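Local coordinates for protein transcriptional activator TenA-1 (Sulfolobus solfataricus P2, PDB 2QZC) that probably hydrolyses thiamin or its aminopyrimidine breakdown products as a TenA-like thiaminase of all-helical, heme oxygenase-like fold, at residues E17-Y22 / C137-S142; V23-I28 / F202-L207; L45-K50 / G107-N112; V52-R57 / Y115-Y120. All blocks are in the same frame, centred on the assembly; numbering follows the deposited sequence. Where two conformers were deposited one is given.

Contact 1: E17-Y22 / C137-S142; sequences ELWNKY and CMFGYS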
loop_
_atom_site.group_PDB
_atom_site.type_symbol
_atom_site.label_atom_id
_atom_site.label_comp_id
_atom_site.label_asym_id
_atom_site.label_seq_id
_atom_site.Cartn_x
_atom_site.Cartn_y
_atom_site.Cartn_z
ATOM N N GLU A 17 -11.034 29.191 13.388
ATOM C CA GLU A 17 -9.725 29.792 13.624
ATOM C C GLU A 17 -8.560 28.802 13.745
ATOM O O GLU A 17 -7.397 29.220 13.665
ATOM C CB GLU A 17 -9.762 30.705 14.854
ATOM C CG GLU A 17 -10.674 31.924 14.670
ATOM N N LEU A 18 -8.847 27.511 13.927
ATOM C CA LEU A 18 -7.762 26.540 14.047
ATOM C C LEU A 18 -6.953 26.405 12.778
ATOM O O LEU A 18 -5.777 26.073 12.851
ATOM C CB LEU A 18 -8.310 25.146 14.427
ATOM C CG LEU A 18 -8.944 24.979 15.793
ATOM C CD1 LEU A 18 -9.632 23.597 15.939
ATOM C CD2 LEU A 18 -7.895 25.185 16.893
ATOM N N TRP A 19 -7.561 26.611 11.607
ATOM C CA TRP A 19 -6.849 26.428 10.360
ATOM C C TRP A 19 -5.638 27.331 10.253
ATOM O O TRP A 19 -4.537 26.861 9.973
ATOM C CB TRP A 19 -7.746 26.538 9.134
ATOM C CG TRP A 19 -7.037 26.068 7.889
ATOM C CD1 TRP A 19 -6.593 26.849 6.861
ATOM C CD2 TRP A 19 -6.674 24.716 7.551
ATOM N NE1 TRP A 19 -5.984 26.075 5.901
ATOM C CE2 TRP A 19 -6.045 24.757 6.276
ATOM C CE3 TRP A 19 -6.851 23.467 8.169
ATOM C CZ2 TRP A 19 -5.554 23.587 5.646
ATOM C CZ3 TRP A 19 -6.384 22.328 7.530
ATOM C CH2 TRP A 19 -5.752 22.379 6.308
ATOM N N ASN A 20 -5.815 28.619 10.499
ATOM C CA ASN A 20 -4.662 29.528 10.437
ATOM C C ASN A 20 -3.687 29.314 11.592
ATOM O O ASN A 20 -2.491 29.560 11.418
ATOM C CB ASN A 20 -5.090 30.998 10.291
ATOM C CG ASN A 20 -5.572 31.318 8.874
ATOM O OD1 ASN A 20 -5.230 30.628 7.903
ATOM N ND2 ASN A 20 -6.382 32.355 8.759
ATOM N N LYS A 21 -4.169 28.842 12.746
ATOM C CA LYS A 21 -3.247 28.490 13.844
ATOM C C LYS A 21 -2.277 27.387 13.417
ATOM O O LYS A 21 -1.164 27.294 13.926
ATOM C CB LYS A 21 -3.983 28.098 15.116
ATOM C CG LYS A 21 -4.639 29.293 15.812
ATOM C CD LYS A 21 -5.381 28.911 17.057
ATOM C CE LYS A 21 -5.985 30.149 17.719
ATOM N NZ LYS A 21 -6.581 29.758 19.025
ATOM N N TYR A 22 -2.734 26.531 12.489
ATOM C CA TYR A 22 -1.926 25.462 11.900
ATOM C C TYR A 22 -1.032 25.978 10.764
ATOM O O TYR A 22 0.200 25.905 10.852
ATOM C CB TYR A 22 -2.875 24.330 11.424
ATOM C CG TYR A 22 -2.321 23.282 10.474
ATOM C CD1 TYR A 22 -1.002 22.864 10.526
ATOM C CD2 TYR A 22 -3.169 22.644 9.555
ATOM C CE1 TYR A 22 -0.514 21.907 9.649
ATOM C CE2 TYR A 22 -2.694 21.656 8.692
ATOM C CZ TYR A 22 -1.371 21.270 8.787
ATOM O OH TYR A 22 -0.874 20.299 7.940
ATOM N N CYS A 137 -2.785 16.882 7.435
ATOM C CA CYS A 137 -1.367 16.730 7.233
ATOM C C CYS A 137 -0.982 16.907 5.759
ATOM O O CYS A 137 -0.092 17.680 5.417
ATOM C CB CYS A 137 -0.981 15.342 7.703
ATOM S SG CYS A 137 0.626 14.916 7.294
HETATM N N MSE A 138 -1.713 16.227 4.889
HETATM C CA MSE A 138 -1.342 16.225 3.470
HETATM C C MSE A 138 -1.647 17.529 2.785
HETATM O O MSE A 138 -0.760 18.159 2.182
HETATM C CB MSE A 138 -2.036 15.058 2.769
HETATM C CG MSE A 138 -1.648 13.686 3.313
HETATM SE SE MSE A 138 0.271 13.221 3.220
HETATM C CE MSE A 138 0.494 13.304 1.341
ATOM N N PHE A 139 -2.861 17.986 2.934
ATOM C CA PHE A 139 -3.302 19.224 2.281
ATOM C C PHE A 139 -2.633 20.434 2.904
ATOM O O PHE A 139 -2.164 21.329 2.183
ATOM C CB PHE A 139 -4.847 19.373 2.323
ATOM C CG PHE A 139 -5.369 20.549 1.517
ATOM C CD1 PHE A 139 -5.557 20.395 0.166
ATOM C CD2 PHE A 139 -5.652 21.761 2.121
ATOM C CE1 PHE A 139 -6.023 21.442 -0.586
ATOM C CE2 PHE A 139 -6.100 22.838 1.355
ATOM C CZ PHE A 139 -6.274 22.662 0.011
ATOM N N GLY A 140 -2.539 20.467 4.231
ATOM C CA GLY A 140 -1.939 21.582 4.914
ATOM C C GLY A 140 -0.491 21.739 4.546
ATOM O O GLY A 140 -0.024 22.863 4.376
ATOM N N TYR A 141 0.252 20.644 4.424
ATOM C CA TYR A 141 1.658 20.768 4.021
ATOM C C TYR A 141 1.825 21.297 2.585
ATOM O O TYR A 141 2.816 21.969 2.292
ATOM C CB TYR A 141 2.440 19.470 4.249
ATOM C CG TYR A 141 3.023 19.327 5.644
ATOM C CD1 TYR A 141 2.261 19.579 6.802
ATOM C CD2 TYR A 141 4.335 18.964 5.818
ATOM C CE1 TYR A 141 2.796 19.412 8.087
ATOM C CE2 TYR A 141 4.863 18.776 7.085
ATOM C CZ TYR A 141 4.140 19.062 8.215
ATOM O OH TYR A 141 4.706 18.882 9.456
ATOM N N SER A 142 0.855 21.037 1.725
ATOM C CA SER A 142 0.870 21.615 0.364
ATOM C C SER A 142 0.845 23.149 0.449
ATOM O O SER A 142 1.652 23.842 -0.212
ATOM C CB SER A 142 -0.320 21.099 -0.435
ATOM O OG SER A 142 -0.200 21.511 -1.795
#
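The Phe139 ring is met at its edge, in plane, by Trp19 CZ2, which lies 4.0 Å from Phe139 CD2, and these two side chains cross at about a right angle. The edge of Tyr141 receives Tyr22 OH, 3.4 Å from Tyr141 CD1. One face of the Trp19 indole carries Tyr22 CD2, 3.8 Å above the plane and displaced toward the rim, while Trp19 CZ3 sits at the edge of the Tyr22 ring. Both Trp19 (chi1 -168°) and Tyr22 (chi1 165°) hold CG anti to the backbone N, the torsion that sends them toward Gly140, whose CA is 3.5 Å from Tyr22 OH. A CB there would clash with that hydroxyl. Tyr22 OH donates to Pro136 O; a phenylalanine in its place would probably leave this carbonyl without that donor and thin the packing over Gly140. The contact is buried, its short helical segments crossing at -62°: helix 6-14 packs on Trp19 and Phe139, helix 166-179 on Phe139 and Tyr141, and helix 186-208 on Tyr22 and Tyr141.

Contact 2: V23-I28 / F202-L207; sequences VKHEFI and FWDASL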
loop_
_atom_site.group_PDB
_atom_site.type_symbol
_atom_site.label_atom_id
_atom_site.label_comp_id
_atom_site.label_asym_id
_atom_site.label_seq_id
_atom_site.Cartn_x
_atom_site.Cartn_y
_atom_site.Cartn_z
ATOM N N VAL A 23 -1.628 26.475 9.692
ATOM C CA VAL A 23 -0.861 26.809 8.491
ATOM C C VAL A 23 -0.093 28.129 8.566
ATOM O O VAL A 23 0.777 28.355 7.720
ATOM C CB VAL A 23 -1.692 26.714 7.197
ATOM C CG1 VAL A 23 -2.266 25.299 7.003
ATOM C CG2 VAL A 23 -2.783 27.799 7.148
ATOM N N LYS A 24 -0.406 28.955 9.555
ATOM C CA LYS A 24 0.335 30.202 9.819
ATOM C C LYS A 24 0.961 30.157 11.212
ATOM O O LYS A 24 1.219 31.197 11.833
ATOM C CB LYS A 24 -0.568 31.446 9.661
ATOM C CG LYS A 24 -1.221 31.570 8.324
ATOM C CD LYS A 24 -2.102 32.845 8.245
ATOM C CE LYS A 24 -2.561 33.121 6.796
ATOM N NZ LYS A 24 -3.340 34.369 6.732
ATOM N N HIS A 25 1.279 28.946 11.699
ATOM C CA HIS A 25 1.896 28.776 13.016
ATOM C C HIS A 25 3.250 29.510 13.103
ATOM O O HIS A 25 3.952 29.624 12.104
ATOM C CB HIS A 25 2.154 27.267 13.260
ATOM C CG HIS A 25 2.419 26.915 14.685
ATOM N ND1 HIS A 25 3.647 27.078 15.302
ATOM C CD2 HIS A 25 1.597 26.355 15.602
ATOM C CE1 HIS A 25 3.540 26.672 16.558
ATOM N NE2 HIS A 25 2.301 26.234 16.766
ATOM N N GLU A 26 3.581 29.974 14.308
ATOM C CA GLU A 26 4.883 30.593 14.615
ATOM C C GLU A 26 6.045 29.819 13.981
ATOM O O GLU A 26 6.961 30.403 13.402
ATOM C CB GLU A 26 5.076 30.661 16.124
ATOM C CG GLU A 26 6.425 31.213 16.596
ATOM C CD GLU A 26 6.553 31.299 18.105
ATOM O OE1 GLU A 26 5.591 30.986 18.842
ATOM O OE2 GLU A 26 7.662 31.678 18.547
ATOM N N PHE A 27 6.032 28.495 14.107
ATOM C CA PHE A 27 7.087 27.640 13.554
ATOM C C PHE A 27 7.257 27.923 12.057
ATOM O O PHE A 27 8.378 28.041 11.565
ATOM C CB PHE A 27 6.730 26.159 13.780
ATOM C CG PHE A 27 7.809 25.178 13.392
ATOM C CD1 PHE A 27 8.007 24.790 12.053
ATOM C CD2 PHE A 27 8.578 24.554 14.358
ATOM C CE1 PHE A 27 8.967 23.825 11.703
ATOM C CE2 PHE A 27 9.539 23.601 14.018
ATOM C CZ PHE A 27 9.738 23.245 12.676
ATOM N N ILE A 28 6.144 27.972 11.333
ATOM C CA ILE A 28 6.133 28.238 9.894
ATOM C C ILE A 28 6.571 29.669 9.563
ATOM O O ILE A 28 7.333 29.875 8.603
ATOM C CB ILE A 28 4.733 27.961 9.310
ATOM C CG1 ILE A 28 4.497 26.439 9.377
ATOM C CG2 ILE A 28 4.554 28.541 7.881
ATOM C CD1 ILE A 28 2.997 26.096 9.260
ATOM N N PHE A 202 1.937 19.694 17.271
ATOM C CA PHE A 202 3.211 19.144 16.739
ATOM C C PHE A 202 4.253 20.258 16.557
ATOM O O PHE A 202 5.413 20.108 16.961
ATOM C CB PHE A 202 2.940 18.416 15.397
ATOM C CG PHE A 202 3.989 17.416 15.006
ATOM C CD1 PHE A 202 5.162 17.796 14.382
ATOM C CD2 PHE A 202 3.783 16.064 15.257
ATOM C CE1 PHE A 202 6.176 16.810 14.073
ATOM C CE2 PHE A 202 4.731 15.114 14.895
ATOM C CZ PHE A 202 5.925 15.498 14.330
ATOM N N TRP A 203 3.809 21.381 16.008
ATOM C CA TRP A 203 4.718 22.530 15.855
ATOM C C TRP A 203 5.066 23.100 17.225
ATOM O O TRP A 203 6.215 23.492 17.447
ATOM C CB TRP A 203 4.079 23.640 15.043
ATOM C CG TRP A 203 3.628 23.471 13.655
ATOM C CD1 TRP A 203 2.407 23.861 13.166
ATOM C CD2 TRP A 203 4.367 22.989 12.531
ATOM N NE1 TRP A 203 2.358 23.666 11.823
ATOM C CE2 TRP A 203 3.519 23.095 11.406
ATOM C CE3 TRP A 203 5.666 22.444 12.372
ATOM C CZ2 TRP A 203 3.904 22.674 10.101
ATOM C CZ3 TRP A 203 6.050 22.047 11.120
ATOM C CH2 TRP A 203 5.148 22.181 9.972
ATOM N N ASP A 204 4.087 23.224 18.127
ATOM C CA ASP A 204 4.273 23.692 19.536
ATOM C C ASP A 204 5.387 22.861 20.221
ATOM O O ASP A 204 6.307 23.369 20.880
ATOM C CB ASP A 204 3.000 23.494 20.448
ATOM C CG ASP A 204 1.742 24.381 20.107
ATOM O OD1 ASP A 204 1.894 25.398 19.428
ATOM O OD2 ASP A 204 0.573 24.007 20.545
ATOM N N ALA A 205 5.255 21.547 20.107
ATOM C CA ALA A 205 6.152 20.603 20.768
ATOM C C ALA A 205 7.577 20.691 20.232
ATOM O O ALA A 205 8.545 20.473 20.991
ATOM C CB ALA A 205 5.606 19.176 20.641
ATOM N N SER A 206 7.712 21.036 18.947
ATOM C CA SER A 206 9.026 21.225 18.338
ATOM C C SER A 206 9.636 22.545 18.833
ATOM O O SER A 206 10.820 22.569 19.180
ATOM C CB SER A 206 8.960 21.127 16.818
ATOM O OG SER A 206 8.805 19.771 16.400
ATOM N N LEU A 207 8.870 23.642 18.870
ATOM C CA LEU A 207 9.419 24.912 19.411
ATOM C C LEU A 207 9.940 24.754 20.848
ATOM O O LEU A 207 10.947 25.349 21.218
ATOM C CB LEU A 207 8.378 26.038 19.313
ATOM C CG LEU A 207 8.011 26.530 17.926
ATOM C CD1 LEU A 207 6.871 27.580 17.991
ATOM C CD2 LEU A 207 9.228 27.113 17.196
#
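His25, Phe27 and Trp203 form an aromatic cluster where helix 26-32 begins against helix 186-208, and His25 is also the N-cap of the shorter helix. The capping bond runs from Phe27 N to His25 ND1, 3.0 Å long, with the donor in the imidazole plane. At the other end of the ring, His25 NE2 donates to Asp204 OD1 over 2.8 Å with an N-H...O angle of 159°; the oxygen is in the ring plane, yet the ring approaches from above the carboxylate plane. Asp204 was modelled in two conformers, so this bond is established for one of them. With chi1 of -164°, His25 lays its ring under Trp203 CB, which stands 3.4 Å from the ring centroid in a CH-pi contact over the face. Phe27 lies nearly parallel to the six-membered ring of Trp203 but is slid aside, Phe27 CD1 being 3.3 Å from Trp203 CE3. Ile28 CD1 approaches Trp203 CZ2 to 3.6 Å, and Ile28 CG1 lies over one face of the indole. Leu207 spreads its methyls, CD2 to Phe27 CD2 at 3.9 Å and CD1 to the edge of His25. Because ND1 accepts while NE2 donates, the bonding is consistent with the NE2-protonated tautomer of His25, and in the conformer that bonds NE2 the carboxylate would probably polarise the ring, making ND1 a better acceptor for the helix cap.

Contact 3: L45-K50 / G107-N112; sequences LIQDGK and GYNLIN. With IMD (imidazole), chain C.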
loop_
_atom_site.group_PDB
_atom_site.type_symbol
_atom_site.label_atom_id
_atom_site.label_comp_id
_atom_site.label_asym_id
_atom_site.label_seq_id
_atom_site.Cartn_x
_atom_site.Cartn_y
_atom_site.Cartn_z
ATOM N N LEU A 45 12.470 17.486 12.445
ATOM C CA LEU A 45 12.704 16.499 11.387
ATOM C C LEU A 45 12.788 15.085 11.918
ATOM O O LEU A 45 12.325 14.125 11.239
ATOM C CB LEU A 45 13.977 16.777 10.586
ATOM C CG LEU A 45 13.838 17.804 9.489
ATOM C CD1 LEU A 45 15.221 17.873 8.797
ATOM C CD2 LEU A 45 12.695 17.519 8.452
ATOM N N ILE A 46 13.368 14.921 13.099
ATOM C CA ILE A 46 13.457 13.606 13.713
ATOM C C ILE A 46 12.052 13.118 14.086
ATOM O O ILE A 46 11.646 11.998 13.722
ATOM C CB ILE A 46 14.385 13.605 14.914
ATOM C CG1 ILE A 46 15.841 13.886 14.479
ATOM C CG2 ILE A 46 14.313 12.273 15.669
ATOM C CD1 ILE A 46 16.754 14.253 15.701
ATOM N N GLN A 47 11.253 13.987 14.714
ATOM C CA GLN A 47 9.865 13.599 15.022
ATOM C C GLN A 47 9.072 13.317 13.755
ATOM O O GLN A 47 8.270 12.366 13.709
ATOM C CB GLN A 47 9.148 14.687 15.849
ATOM C CG GLN A 47 9.683 14.813 17.254
ATOM C CD GLN A 47 9.610 13.547 18.066
ATOM O OE1 GLN A 47 8.517 12.997 18.272
ATOM N NE2 GLN A 47 10.786 13.028 18.492
ATOM N N ASP A 48 9.256 14.132 12.717
ATOM C CA ASP A 48 8.565 13.908 11.456
ATOM C C ASP A 48 8.982 12.576 10.820
ATOM O O ASP A 48 8.135 11.883 10.231
ATOM C CB ASP A 48 8.794 15.094 10.508
ATOM C CG ASP A 48 8.132 14.921 9.184
ATOM O OD1 ASP A 48 6.895 14.944 9.155
ATOM O OD2 ASP A 48 8.863 14.770 8.180
ATOM N N GLY A 49 10.246 12.191 10.967
ATOM C CA GLY A 49 10.741 10.891 10.455
ATOM C C GLY A 49 10.015 9.712 11.088
ATOM O O GLY A 49 9.732 8.692 10.428
ATOM N N LYS A 50 9.698 9.843 12.370
ATOM C CA LYS A 50 8.933 8.811 13.092
ATOM C C LYS A 50 7.482 8.844 12.632
ATOM O O LYS A 50 6.879 7.803 12.343
ATOM C CB LYS A 50 9.010 9.028 14.595
ATOM C CG LYS A 50 10.442 8.996 15.167
ATOM C CD LYS A 50 10.460 8.953 16.678
ATOM C CE LYS A 50 10.122 7.602 17.266
ATOM N NZ LYS A 50 11.169 6.575 16.949
ATOM N N GLY A 107 12.841 8.751 20.975
ATOM C CA GLY A 107 11.451 8.451 21.296
ATOM C C GLY A 107 10.507 9.457 20.668
ATOM O O GLY A 107 10.909 10.453 20.057
ATOM N N TYR A 108 9.227 9.177 20.779
ATOM C CA TYR A 108 8.218 10.123 20.364
ATOM C C TYR A 108 8.000 11.159 21.478
ATOM O O TYR A 108 8.065 10.818 22.655
ATOM C CB TYR A 108 6.858 9.452 20.213
ATOM C CG TYR A 108 6.695 8.371 19.155
ATOM C CD1 TYR A 108 6.930 7.047 19.481
ATOM C CD2 TYR A 108 6.269 8.661 17.876
ATOM C CE1 TYR A 108 6.720 6.036 18.562
ATOM C CE2 TYR A 108 6.077 7.665 16.929
ATOM C CZ TYR A 108 6.289 6.354 17.285
ATOM O OH TYR A 108 6.083 5.321 16.392
ATOM N N ASN A 109 7.721 12.407 21.115
ATOM C CA ASN A 109 7.122 13.297 22.100
ATOM C C ASN A 109 5.617 12.919 22.255
ATOM O O ASN A 109 5.058 12.120 21.480
ATOM C CB ASN A 109 7.367 14.767 21.823
ATOM C CG ASN A 109 6.743 15.295 20.544
ATOM O OD1 ASN A 109 5.663 14.876 20.145
ATOM N ND2 ASN A 109 7.440 16.256 19.897
ATOM N N LEU A 110 4.974 13.434 23.294
ATOM C CA LEU A 110 3.601 13.026 23.594
ATOM C C LEU A 110 2.663 13.346 22.438
ATOM O O LEU A 110 1.817 12.501 22.080
ATOM C CB LEU A 110 3.104 13.737 24.863
ATOM C CG LEU A 110 1.638 13.498 25.256
ATOM C CD1 LEU A 110 1.323 12.034 25.398
ATOM C CD2 LEU A 110 1.279 14.256 26.553
ATOM N N ILE A 111 2.781 14.526 21.841
ATOM C CA ILE A 111 1.878 14.893 20.766
ATOM C C ILE A 111 2.042 13.985 19.543
ATOM O O ILE A 111 1.043 13.548 18.957
ATOM C CB ILE A 111 2.071 16.358 20.354
ATOM C CG1 ILE A 111 1.784 17.301 21.505
ATOM C CG2 ILE A 111 1.129 16.715 19.182
ATOM C CD1 ILE A 111 0.348 17.241 22.047
ATOM N N ASN A 112 3.284 13.676 19.175
ATOM C CA ASN A 112 3.536 12.767 18.038
ATOM C C ASN A 112 2.988 11.374 18.329
ATOM O O ASN A 112 2.362 10.689 17.493
ATOM C CB ASN A 112 5.030 12.746 17.773
ATOM C CG ASN A 112 5.417 12.112 16.457
ATOM O OD1 ASN A 112 4.564 11.808 15.624
ATOM N ND2 ASN A 112 6.752 11.944 16.277
HETATM N N1 IMD C . 2.399 16.316 10.351
HETATM C C2 IMD C . 3.283 16.081 9.408
HETATM N N3 IMD C . 4.403 15.714 10.002
HETATM C C4 IMD C . 4.206 15.678 11.322
HETATM C C5 IMD C . 2.911 16.058 11.562
#
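Hydrogen bonds centre on Gln47, whose amide faces Gly107, Asn109 and Asn112. Gln47 NE2 donates to Gly107 O at 3.0 Å, almost straight (177°) and in the carbonyl plane. Gln47 OE1 accepts twice, from Asn109 N at 3.0 Å and Asn112 ND2 at 2.9 Å, the donors arriving from opposite faces of its plane, each 45° out of it. The bend at chi2 (-58°) folds the amide back toward the turn. A leucine here would probably leave Gly107 O, Asn109 N and Asn112 ND2 without these partners, the last keeping its weak bond to the backbone O. This turn leads into helix 110-125 of the heme oxygenase-like bundle, and Asn109 is its N-cap: Asn109 OD1 accepts from Asn112 N at 2.8 Å. The ring contact is made by Lys50, whose CE sits over the centre of Tyr108, 3.8 Å from the centroid (CH-pi); Lys50 NZ lies over the same face at cation-pi range, 4.9 Å from the Tyr108 centroid, while bonding to Thr106 O and Ile103 O. Tyr108 OH bonds Asp54. For the ligand, Asp48 points away from the turn and its OD1 accepts from imidazole N3 at 2.7 Å; the imidazole, probably from the crystallisation liquor, also bonds Glu199.

Contact 4: V52-R57 / Y115-Y120; sequences VEDMLR and YTRHLY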
loop_
_atom_site.group_PDB
_atom_site.type_symbol
_atom_site.label_atom_id
_atom_site.label_comp_id
_atom_site.label_asym_id
_atom_site.label_seq_id
_atom_site.Cartn_x
_atom_site.Cartn_y
_atom_site.Cartn_z
ATOM N N VAL A 52 6.053 9.974 9.834
ATOM C CA VAL A 52 5.798 9.575 8.427
ATOM C C VAL A 52 5.752 8.075 8.261
ATOM O O VAL A 52 4.917 7.554 7.498
ATOM C CB VAL A 52 6.802 10.198 7.451
ATOM C CG1 VAL A 52 6.734 9.551 6.048
ATOM C CG2 VAL A 52 6.523 11.683 7.361
ATOM N N GLU A 53 6.604 7.343 8.975
ATOM C CA GLU A 53 6.558 5.885 8.859
ATOM C C GLU A 53 5.222 5.349 9.415
ATOM O O GLU A 53 4.580 4.463 8.836
ATOM C CB GLU A 53 7.748 5.224 9.561
ATOM C CG GLU A 53 7.728 3.701 9.338
ATOM C CD GLU A 53 8.847 2.947 10.014
ATOM O OE1 GLU A 53 9.890 3.552 10.270
ATOM O OE2 GLU A 53 8.686 1.737 10.278
ATOM N N ASP A 54 4.796 5.844 10.580
ATOM C CA ASP A 54 3.492 5.420 11.115
ATOM C C ASP A 54 2.332 5.839 10.217
ATOM O O ASP A 54 1.366 5.099 10.046
ATOM C CB ASP A 54 3.293 6.015 12.525
ATOM C CG ASP A 54 4.141 5.351 13.581
ATOM O OD1 ASP A 54 4.195 4.097 13.619
ATOM O OD2 ASP A 54 4.697 6.089 14.417
HETATM N N MSE A 55 2.405 7.034 9.659
HETATM C CA MSE A 55 1.380 7.539 8.703
HETATM C C MSE A 55 1.259 6.601 7.492
HETATM O O MSE A 55 0.155 6.279 7.057
HETATM C CB MSE A 55 1.774 8.944 8.242
HETATM C CG MSE A 55 0.796 9.632 7.396
HETATM SE SE MSE A 55 1.651 11.052 6.306
HETATM C CE MSE A 55 2.484 9.930 4.976
ATOM N N LEU A 56 2.393 6.154 6.975
ATOM C CA LEU A 56 2.390 5.231 5.832
ATOM C C LEU A 56 1.797 3.895 6.236
ATOM O O LEU A 56 0.993 3.289 5.477
ATOM C CB LEU A 56 3.792 5.034 5.280
ATOM C CG LEU A 56 4.399 6.221 4.559
ATOM C CD1 LEU A 56 5.868 5.993 4.293
ATOM C CD2 LEU A 56 3.685 6.490 3.262
ATOM N N ARG A 57 2.170 3.384 7.433
ATOM C CA ARG A 57 1.572 2.125 7.884
ATOM C C ARG A 57 0.060 2.229 8.029
ATOM O O ARG A 57 -0.715 1.326 7.630
ATOM C CB ARG A 57 2.246 1.638 9.154
ATOM C CG ARG A 57 3.707 1.238 8.925
ATOM C CD ARG A 57 4.314 0.802 10.254
ATOM N NE ARG A 57 5.740 0.469 10.159
ATOM C CZ ARG A 57 6.226 -0.697 9.720
ATOM N NH1 ARG A 57 5.427 -1.648 9.335
ATOM N NH2 ARG A 57 7.534 -0.924 9.690
ATOM N N TYR A 115 -0.783 11.546 18.040
ATOM C CA TYR A 115 -1.190 11.809 16.662
ATOM C C TYR A 115 -1.073 10.533 15.822
ATOM O O TYR A 115 -2.008 10.150 15.066
ATOM C CB TYR A 115 -0.382 12.948 16.091
ATOM C CG TYR A 115 -0.840 13.568 14.774
ATOM C CD1 TYR A 115 -2.020 13.218 14.109
ATOM C CD2 TYR A 115 -0.106 14.645 14.263
ATOM C CE1 TYR A 115 -2.416 13.847 12.927
ATOM C CE2 TYR A 115 -0.521 15.297 13.096
ATOM C CZ TYR A 115 -1.681 14.895 12.427
ATOM O OH TYR A 115 -2.053 15.539 11.263
ATOM N N THR A 116 0.070 9.869 15.965
ATOM C CA THR A 116 0.221 8.598 15.237
ATOM C C THR A 116 -0.825 7.569 15.676
ATOM O O THR A 116 -1.382 6.864 14.844
ATOM C CB THR A 116 1.651 8.054 15.321
ATOM O OG1 THR A 116 1.974 7.766 16.687
ATOM C CG2 THR A 116 2.665 9.000 14.671
ATOM N N ARG A 117 -1.084 7.450 16.990
ATOM C CA ARG A 117 -2.093 6.497 17.451
ATOM C C ARG A 117 -3.500 6.853 16.975
ATOM O O ARG A 117 -4.341 5.956 16.738
ATOM C CB ARG A 117 -1.991 6.239 18.965
ATOM C CG ARG A 117 -1.001 5.163 19.334
ATOM C CD ARG A 117 0.395 5.371 18.807
ATOM N NE ARG A 117 1.289 4.293 19.215
ATOM C CZ ARG A 117 2.503 4.100 18.708
ATOM N NH1 ARG A 117 3.010 4.901 17.788
ATOM N NH2 ARG A 117 3.226 3.109 19.186
ATOM N N HIS A 118 -3.772 8.144 16.820
ATOM C CA HIS A 118 -5.046 8.664 16.240
ATOM C C HIS A 118 -5.217 8.134 14.798
ATOM O O HIS A 118 -6.264 7.606 14.429
ATOM C CB HIS A 118 -4.968 10.202 16.297
ATOM C CG HIS A 118 -5.997 10.970 15.517
ATOM N ND1 HIS A 118 -7.317 11.101 15.904
ATOM C CD2 HIS A 118 -5.835 11.765 14.431
ATOM C CE1 HIS A 118 -7.911 11.943 15.070
ATOM N NE2 HIS A 118 -7.037 12.366 14.183
ATOM N N LEU A 119 -4.169 8.260 13.971
ATOM C CA LEU A 119 -4.233 7.765 12.572
ATOM C C LEU A 119 -4.453 6.259 12.548
ATOM O O LEU A 119 -5.257 5.776 11.769
ATOM C CB LEU A 119 -2.979 8.142 11.778
ATOM C CG LEU A 119 -2.750 9.637 11.604
ATOM C CD1 LEU A 119 -1.449 9.832 10.803
ATOM C CD2 LEU A 119 -3.922 10.318 10.899
ATOM N N TYR A 120 -3.717 5.503 13.392
ATOM C CA TYR A 120 -3.933 4.067 13.414
ATOM C C TYR A 120 -5.352 3.697 13.812
ATOM O O TYR A 120 -5.927 2.724 13.262
ATOM C CB TYR A 120 -2.933 3.354 14.352
ATOM C CG TYR A 120 -1.511 3.183 13.850
ATOM C CD1 TYR A 120 -1.242 2.309 12.815
ATOM C CD2 TYR A 120 -0.415 3.857 14.432
ATOM C CE1 TYR A 120 0.048 2.083 12.403
ATOM C CE2 TYR A 120 0.881 3.630 14.019
ATOM C CZ TYR A 120 1.104 2.774 12.951
ATOM O OH TYR A 120 2.399 2.541 12.566
HETATM O O HOH W 1 4.410 2.627 15.969
#
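Helices 38-63 and 110-125 of the heme oxygenase-like bundle run side by side here, their short segments 8° from parallel with axes 9.2 Å apart, and Asp54 and Tyr120 join them through a buried carboxylate. Asp54 CG, anti to the carbonyl carbon (chi1 -73°), carries the carboxylate to Tyr120. Tyr120 OH donates to Asp54 OD1 over 2.6 Å, reaching the oxygen on its anti side, 21° out of the carboxylate plane. A water also donates to Asp54 OD1. The other oxygen, Asp54 OD2, accepts from Tyr108 OH and rests 3.6 Å from Thr116 CG2; a salt bridge to Arg117 NH1 is long at 4.0 Å, and doubtful because Arg117 has two conformers. Arg57 lies alongside Tyr120, its CD 3.5 Å from the phenol OH. Arg57 NE and NH2 both grip Glu53 OE2, side-on, while NH1 bonds Gly66 and Ser64 carbonyls of the second subunit, so this helix face adjoins the dimer interface. On the inner side, Met55 (selenomethionine) and Leu119 lie side by side, Met55 CG 4.1 Å from Leu119 CD1.

Contacts 3 and 4 both pair helix 38-63 with helix 110-125, their centres about 11 Å apart, joined by a probable hydrogen bond between Tyr108 OH and Asp54 OD2 (2.5 Å). Contacts 1 and 2, also about 11 Å apart at their centres, share a probable bond between Tyr22 O and Trp203 NE1 (3.3 Å). Phe202 CZ to Gln47 CB, 3.7 Å, packs contact 2 on contact 3; the selenium atoms of Met138 and Met55, 4.0 Å apart, pack contact 1 on contact 4. Imidazole at Asp48, about 3 Å from the Tyr141 side chain, and glycerol, one molecule or more, near Cys137 and Met55, probably all crystallisation additives, suggest a pocket among contacts 1, 3 and 4, consistent with a TenA substrate site.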